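Local coordinates for protein ULam111 (Flavobacterium sp., PDB 5WUT) that probably hydrolyses the beta-1,3-glucosidic bonds of laminarin, as a laminarinase of glycoside hydrolase family 16 with a beta-jelly-roll fold, at residues A[111-123]-A[190-202]. Numbering follows the deposited sequence.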
loop_
_atom_site.group_PDB
_atom_site.type_symbol
_atom_site.label_atom_id
_atom_site.label_comp_id
_atom_site.label_asym_id
_atom_site.label_seq_id
_atom_site.Cartn_x
_atom_site.Cartn_y
_atom_site.Cartn_z
ATOM N N VAL A 111 -14.520 -13.086 29.490
ATOM C CA VAL A 111 -15.173 -11.789 29.314
ATOM C C VAL A 111 -16.061 -11.725 28.075
ATOM O O VAL A 111 -16.860 -10.798 27.937
ATOM C CB VAL A 111 -14.142 -10.626 29.237
ATOM C CG1 VAL A 111 -13.200 -10.669 30.422
ATOM C CG2 VAL A 111 -13.367 -10.669 27.922
ATOM N N GLY A 112 -15.944 -12.713 27.192
ATOM C CA GLY A 112 -16.738 -12.749 25.976
ATOM C C GLY A 112 -16.294 -11.753 24.911
ATOM O O GLY A 112 -15.375 -10.969 25.118
ATOM N N TRP A 113 -16.928 -11.844 23.749
ATOM C CA TRP A 113 -16.804 -10.864 22.674
ATOM C C TRP A 113 -17.949 -9.873 22.837
ATOM O O TRP A 113 -19.072 -10.291 23.110
ATOM C CB TRP A 113 -16.856 -11.563 21.305
ATOM C CG TRP A 113 -16.649 -10.666 20.113
ATOM C CD1 TRP A 113 -15.489 -10.484 19.428
ATOM C CD2 TRP A 113 -17.628 -9.841 19.471
ATOM N NE1 TRP A 113 -15.674 -9.586 18.407
ATOM C CE2 TRP A 113 -16.985 -9.182 18.402
ATOM C CE3 TRP A 113 -18.991 -9.597 19.690
ATOM C CZ2 TRP A 113 -17.651 -8.297 17.554
ATOM C CZ3 TRP A 113 -19.660 -8.707 18.836
ATOM C CH2 TRP A 113 -18.984 -8.065 17.789
ATOM N N PRO A 114 -17.697 -8.569 22.641
ATOM C CA PRO A 114 -16.475 -7.947 22.128
ATOM C C PRO A 114 -15.477 -7.463 23.165
ATOM O O PRO A 114 -14.480 -6.871 22.769
ATOM C CB PRO A 114 -17.021 -6.740 21.372
ATOM C CG PRO A 114 -18.147 -6.289 22.255
ATOM C CD PRO A 114 -18.791 -7.581 22.734
ATOM N N GLN A 115 -15.713 -7.691 24.451
ATOM C CA GLN A 115 -14.806 -7.156 25.467
ATOM C C GLN A 115 -13.388 -7.687 25.286
ATOM O O GLN A 115 -12.405 -6.989 25.556
ATOM C CB GLN A 115 -15.321 -7.483 26.875
ATOM C CG GLN A 115 -14.436 -6.978 28.014
ATOM C CD GLN A 115 -14.529 -5.476 28.219
ATOM O OE1 GLN A 115 -15.520 -4.840 27.851
ATOM N NE2 GLN A 115 -13.489 -4.898 28.817
ATOM N N CYS A 116 -13.286 -8.922 24.806
ATOM C CA CYS A 116 -11.992 -9.577 24.625
ATOM C C CYS A 116 -11.146 -8.892 23.560
ATOM O O CYS A 116 -9.923 -8.999 23.569
ATOM C CB CYS A 116 -12.183 -11.046 24.240
ATOM S SG CYS A 116 -13.073 -11.286 22.688
ATOM N N GLY A 117 -11.797 -8.188 22.642
ATOM C CA GLY A 117 -11.084 -7.581 21.532
ATOM C C GLY A 117 -10.884 -8.496 20.329
ATOM O O GLY A 117 -10.798 -9.733 20.449
ATOM N N GLU A 118 -10.793 -7.874 19.154
ATOM C CA GLU A 118 -10.626 -8.585 17.896
ATOM C C GLU A 118 -9.747 -7.757 16.974
ATOM O O GLU A 118 -9.885 -6.531 16.932
ATOM C CB GLU A 118 -11.993 -8.843 17.249
ATOM C CG GLU A 118 -11.938 -9.445 15.841
ATOM C CD GLU A 118 -13.315 -9.696 15.233
ATOM O OE1 GLU A 118 -14.309 -9.807 15.982
ATOM O OE2 GLU A 118 -13.406 -9.784 13.999
ATOM N N ILE A 119 -8.847 -8.420 16.252
ATOM C CA ILE A 119 -7.989 -7.770 15.252
ATOM C C ILE A 119 -8.226 -8.418 13.894
ATOM O O ILE A 119 -7.977 -9.610 13.731
ATOM C CB ILE A 119 -6.477 -7.880 15.596
ATOM C CG1 ILE A 119 -6.215 -7.524 17.062
ATOM C CG2 ILE A 119 -5.637 -7.012 14.610
ATOM C CD1 ILE A 119 -4.791 -7.784 17.503
ATOM N N ASP A 120 -8.715 -7.641 12.927
ATOM C CA ASP A 120 -9.016 -8.161 11.602
ATOM C C ASP A 120 -7.909 -7.772 10.637
ATOM O O ASP A 120 -7.787 -6.600 10.246
ATOM C CB ASP A 120 -10.353 -7.628 11.089
ATOM C CG ASP A 120 -11.516 -8.067 11.934
ATOM O OD1 ASP A 120 -11.428 -9.134 12.554
ATOM O OD2 ASP A 120 -12.537 -7.357 11.939
ATOM N N ILE A 121 -7.126 -8.763 10.228
ATOM C CA ILE A 121 -5.886 -8.506 9.500
ATOM C C ILE A 121 -6.030 -8.711 7.985
ATOM O O ILE A 121 -5.660 -7.838 7.197
ATOM C CB ILE A 121 -4.759 -9.408 10.049
ATOM C CG1 ILE A 121 -4.618 -9.206 11.565
ATOM C CG2 ILE A 121 -3.446 -9.121 9.310
ATOM C CD1 ILE A 121 -3.635 -10.193 12.237
ATOM N N LEU A 122 -6.534 -9.883 7.582
ATOM C CA LEU A 122 -6.929 -10.133 6.202
ATOM C C LEU A 122 -8.443 -10.197 6.205
ATOM O O LEU A 122 -9.015 -11.055 6.861
ATOM C CB LEU A 122 -6.320 -11.444 5.663
ATOM C CG LEU A 122 -6.591 -11.897 4.212
ATOM C CD1 LEU A 122 -5.637 -13.028 3.902
ATOM C CD2 LEU A 122 -8.028 -12.341 3.894
ATOM N N GLU A 123 -9.091 -9.273 5.501
ATOM C CA GLU A 123 -10.547 -9.298 5.359
ATOM C C GLU A 123 -10.907 -8.902 3.943
ATOM O O GLU A 123 -10.522 -7.828 3.471
ATOM C CB GLU A 123 -11.231 -8.344 6.325
ATOM C CG GLU A 123 -10.912 -8.567 7.769
ATOM C CD GLU A 123 -11.618 -9.772 8.352
ATOM O OE1 GLU A 123 -12.614 -10.252 7.760
ATOM O OE2 GLU A 123 -11.165 -10.235 9.422
ATOM N N THR A 190 -8.449 2.645 28.000
ATOM C CA THR A 190 -9.217 1.802 28.896
ATOM C C THR A 190 -9.337 0.416 28.265
ATOM O O THR A 190 -9.056 0.259 27.074
ATOM C CB THR A 190 -10.606 2.370 29.128
ATOM O OG1 THR A 190 -11.308 2.366 27.880
ATOM C CG2 THR A 190 -10.523 3.801 29.649
ATOM N N GLU A 191 -9.773 -0.579 29.033
ATOM C CA GLU A 191 -9.984 -1.910 28.463
ATOM C C GLU A 191 -11.093 -1.891 27.402
ATOM O O GLU A 191 -11.041 -2.647 26.423
ATOM C CB GLU A 191 -10.308 -2.941 29.555
ATOM C CG GLU A 191 -10.374 -4.376 29.004
ATOM C CD GLU A 191 -10.521 -5.451 30.074
ATOM O OE1 GLU A 191 -9.765 -5.400 31.075
ATOM O OE2 GLU A 191 -11.386 -6.349 29.903
ATOM N N ALA A 192 -12.077 -1.008 27.569
ATOM C CA ALA A 192 -13.180 -0.911 26.617
ATOM C C ALA A 192 -12.679 -0.455 25.255
ATOM O O ALA A 192 -13.153 -0.915 24.218
ATOM C CB ALA A 192 -14.258 0.040 27.136
ATOM N N ILE A 193 -11.714 0.459 25.267
ATOM C CA ILE A 193 -11.138 1.003 24.040
ATOM C C ILE A 193 -9.971 0.150 23.553
ATOM O O ILE A 193 -9.771 -0.033 22.348
ATOM C CB ILE A 193 -10.680 2.454 24.286
ATOM C CG1 ILE A 193 -11.908 3.338 24.472
ATOM C CG2 ILE A 193 -9.820 2.982 23.145
ATOM C CD1 ILE A 193 -11.591 4.714 24.985
ATOM N N TRP A 194 -9.228 -0.407 24.502
ATOM C CA TRP A 194 -7.971 -1.086 24.192
ATOM C C TRP A 194 -7.803 -2.359 24.999
ATOM O O TRP A 194 -7.108 -2.371 26.020
ATOM C CB TRP A 194 -6.794 -0.133 24.455
ATOM C CG TRP A 194 -5.433 -0.638 24.037
ATOM C CD1 TRP A 194 -4.518 -1.269 24.826
ATOM C CD2 TRP A 194 -4.824 -0.505 22.745
ATOM N NE1 TRP A 194 -3.377 -1.547 24.107
ATOM C CE2 TRP A 194 -3.544 -1.092 22.825
ATOM C CE3 TRP A 194 -5.238 0.046 21.530
ATOM C CZ2 TRP A 194 -2.673 -1.145 21.734
ATOM C CZ3 TRP A 194 -4.374 -0.005 20.448
ATOM C CH2 TRP A 194 -3.104 -0.602 20.560
ATOM N N PRO A 195 -8.457 -3.436 24.554
ATOM C CA PRO A 195 -8.276 -4.746 25.180
ATOM C C PRO A 195 -7.027 -5.456 24.656
ATOM O O PRO A 195 -6.984 -6.684 24.702
ATOM C CB PRO A 195 -9.531 -5.505 24.753
ATOM C CG PRO A 195 -9.843 -4.911 23.388
ATOM C CD PRO A 195 -9.532 -3.451 23.543
ATOM N N TYR A 196 -6.052 -4.710 24.146
ATOM C CA TYR A 196 -4.960 -5.328 23.399
ATOM C C TYR A 196 -3.645 -5.488 24.170
ATOM O O TYR A 196 -2.596 -5.675 23.556
ATOM C CB TYR A 196 -4.719 -4.532 22.104
ATOM C CG TYR A 196 -5.965 -4.528 21.240
ATOM C CD1 TYR A 196 -6.410 -5.696 20.640
ATOM C CD2 TYR A 196 -6.714 -3.376 21.060
ATOM C CE1 TYR A 196 -7.561 -5.722 19.872
ATOM C CE2 TYR A 196 -7.883 -3.392 20.281
ATOM C CZ TYR A 196 -8.295 -4.575 19.688
ATOM O OH TYR A 196 -9.445 -4.611 18.933
ATOM N N ASP A 197 -3.704 -5.422 25.504
ATOM C CA ASP A 197 -2.542 -5.716 26.335
ATOM C C ASP A 197 -2.705 -7.079 26.996
ATOM O O ASP A 197 -2.651 -7.223 28.222
ATOM C CB ASP A 197 -2.330 -4.616 27.382
ATOM C CG ASP A 197 -2.102 -3.251 26.760
ATOM O OD1 ASP A 197 -1.415 -3.169 25.720
ATOM O OD2 ASP A 197 -2.591 -2.258 27.335
ATOM N N GLN A 198 -2.928 -8.081 26.148
ATOM C CA GLN A 198 -3.061 -9.472 26.565
ATOM C C GLN A 198 -2.681 -10.334 25.371
ATOM O O GLN A 198 -2.600 -9.838 24.246
ATOM C CB GLN A 198 -4.482 -9.785 27.022
ATOM C CG GLN A 198 -5.498 -9.621 25.909
ATOM C CD GLN A 198 -6.837 -10.267 26.205
ATOM O OE1 GLN A 198 -6.927 -11.283 26.907
ATOM N NE2 GLN A 198 -7.897 -9.665 25.682
ATOM N N PRO A 199 -2.445 -11.633 25.596
ATOM C CA PRO A 199 -2.219 -12.506 24.439
ATOM C C PRO A 199 -3.482 -12.624 23.585
ATOM O O PRO A 199 -4.601 -12.506 24.107
ATOM C CB PRO A 199 -1.855 -13.859 25.073
ATOM C CG PRO A 199 -1.461 -13.527 26.505
ATOM C CD PRO A 199 -2.322 -12.360 26.874
ATOM N N PHE A 200 -3.278 -12.837 22.289
ATOM C CA PHE A 200 -4.360 -13.085 21.340
ATOM C C PHE A 200 -4.087 -14.388 20.601
ATOM O O PHE A 200 -2.943 -14.810 20.526
ATOM C CB PHE A 200 -4.473 -11.920 20.340
ATOM C CG PHE A 200 -5.355 -10.787 20.814
ATOM C CD1 PHE A 200 -5.032 -10.058 21.957
ATOM C CD2 PHE A 200 -6.492 -10.437 20.097
ATOM C CE1 PHE A 200 -5.869 -9.040 22.400
ATOM C CE2 PHE A 200 -7.307 -9.414 20.528
ATOM C CZ PHE A 200 -6.998 -8.723 21.686
ATOM N N TYR A 201 -5.124 -15.032 20.074
ATOM C CA TYR A 201 -4.928 -16.208 19.226
ATOM C C TYR A 201 -5.409 -15.963 17.802
ATOM O O TYR A 201 -6.123 -14.996 17.538
ATOM C CB TYR A 201 -5.626 -17.434 19.821
ATOM C CG TYR A 201 -7.133 -17.351 19.963
ATOM C CD1 TYR A 201 -7.965 -17.747 18.926
ATOM C CD2 TYR A 201 -7.717 -16.931 21.155
ATOM C CE1 TYR A 201 -9.353 -17.721 19.055
ATOM C CE2 TYR A 201 -9.105 -16.896 21.298
ATOM C CZ TYR A 201 -9.913 -17.291 20.240
ATOM O OH TYR A 201 -11.294 -17.282 20.351
ATOM N N PHE A 202 -4.980 -16.830 16.889
ATOM C CA PHE A 202 -5.265 -16.696 15.456
ATOM C C PHE A 202 -6.521 -17.417 15.046
ATOM O O PHE A 202 -6.847 -18.434 15.629
ATOM C CB PHE A 202 -4.109 -17.241 14.622
ATOM C CG PHE A 202 -2.831 -16.503 14.819
ATOM C CD1 PHE A 202 -2.702 -15.207 14.349
ATOM C CD2 PHE A 202 -1.751 -17.097 15.454
ATOM C CE1 PHE A 202 -1.512 -14.511 14.523
ATOM C CE2 PHE A 202 -0.556 -16.404 15.635
ATOM C CZ PHE A 202 -0.437 -15.110 15.163
HETATM O O HOH W 1 -13.001 -4.147 24.793
HETATM O O HOH W 2 -10.557 -7.554 27.534
#
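Tyr196 OH donates to Glu118 O at 2.8 Å, approaching from above the carbonyl plane (44° out of it). Tyr196 CE1 lies 3.6 Å from Ile119 CG1, the two side chains running past each other in opposite directions, while Ile119 CD1 sits over one face of the Phe200 ring. A phenylalanine in place of Tyr196 would keep the ring but would probably leave Glu118 O without this donor. Pro195 CG covers the centre of one Tyr196 face and lies 3.5 Å from Gly117 CA; a beta carbon there would clash with it, in a backbone conformation that itself calls for glycine. Nearer the surface, Gln115 NE2 donates to Glu191 OE2 at 2.8 Å, nearly straight at 170°, in its own amide plane but from above the carboxylate plane. With CG anti to the backbone N (chi1 179°), Gln115 bends at chi2 to bring its amide there, and Thr139 holds OE1. One water joins Gln115 O to the same OE2, another to Glu191 O. Gln198 NE2 donates in the carbonyl plane to Pro195 O and hydrogen-bonds Asn107 OD1. The type I turn Pro114-Gly117 thus packs against the loop entering strand 200-208, within the family 16 beta-jelly roll.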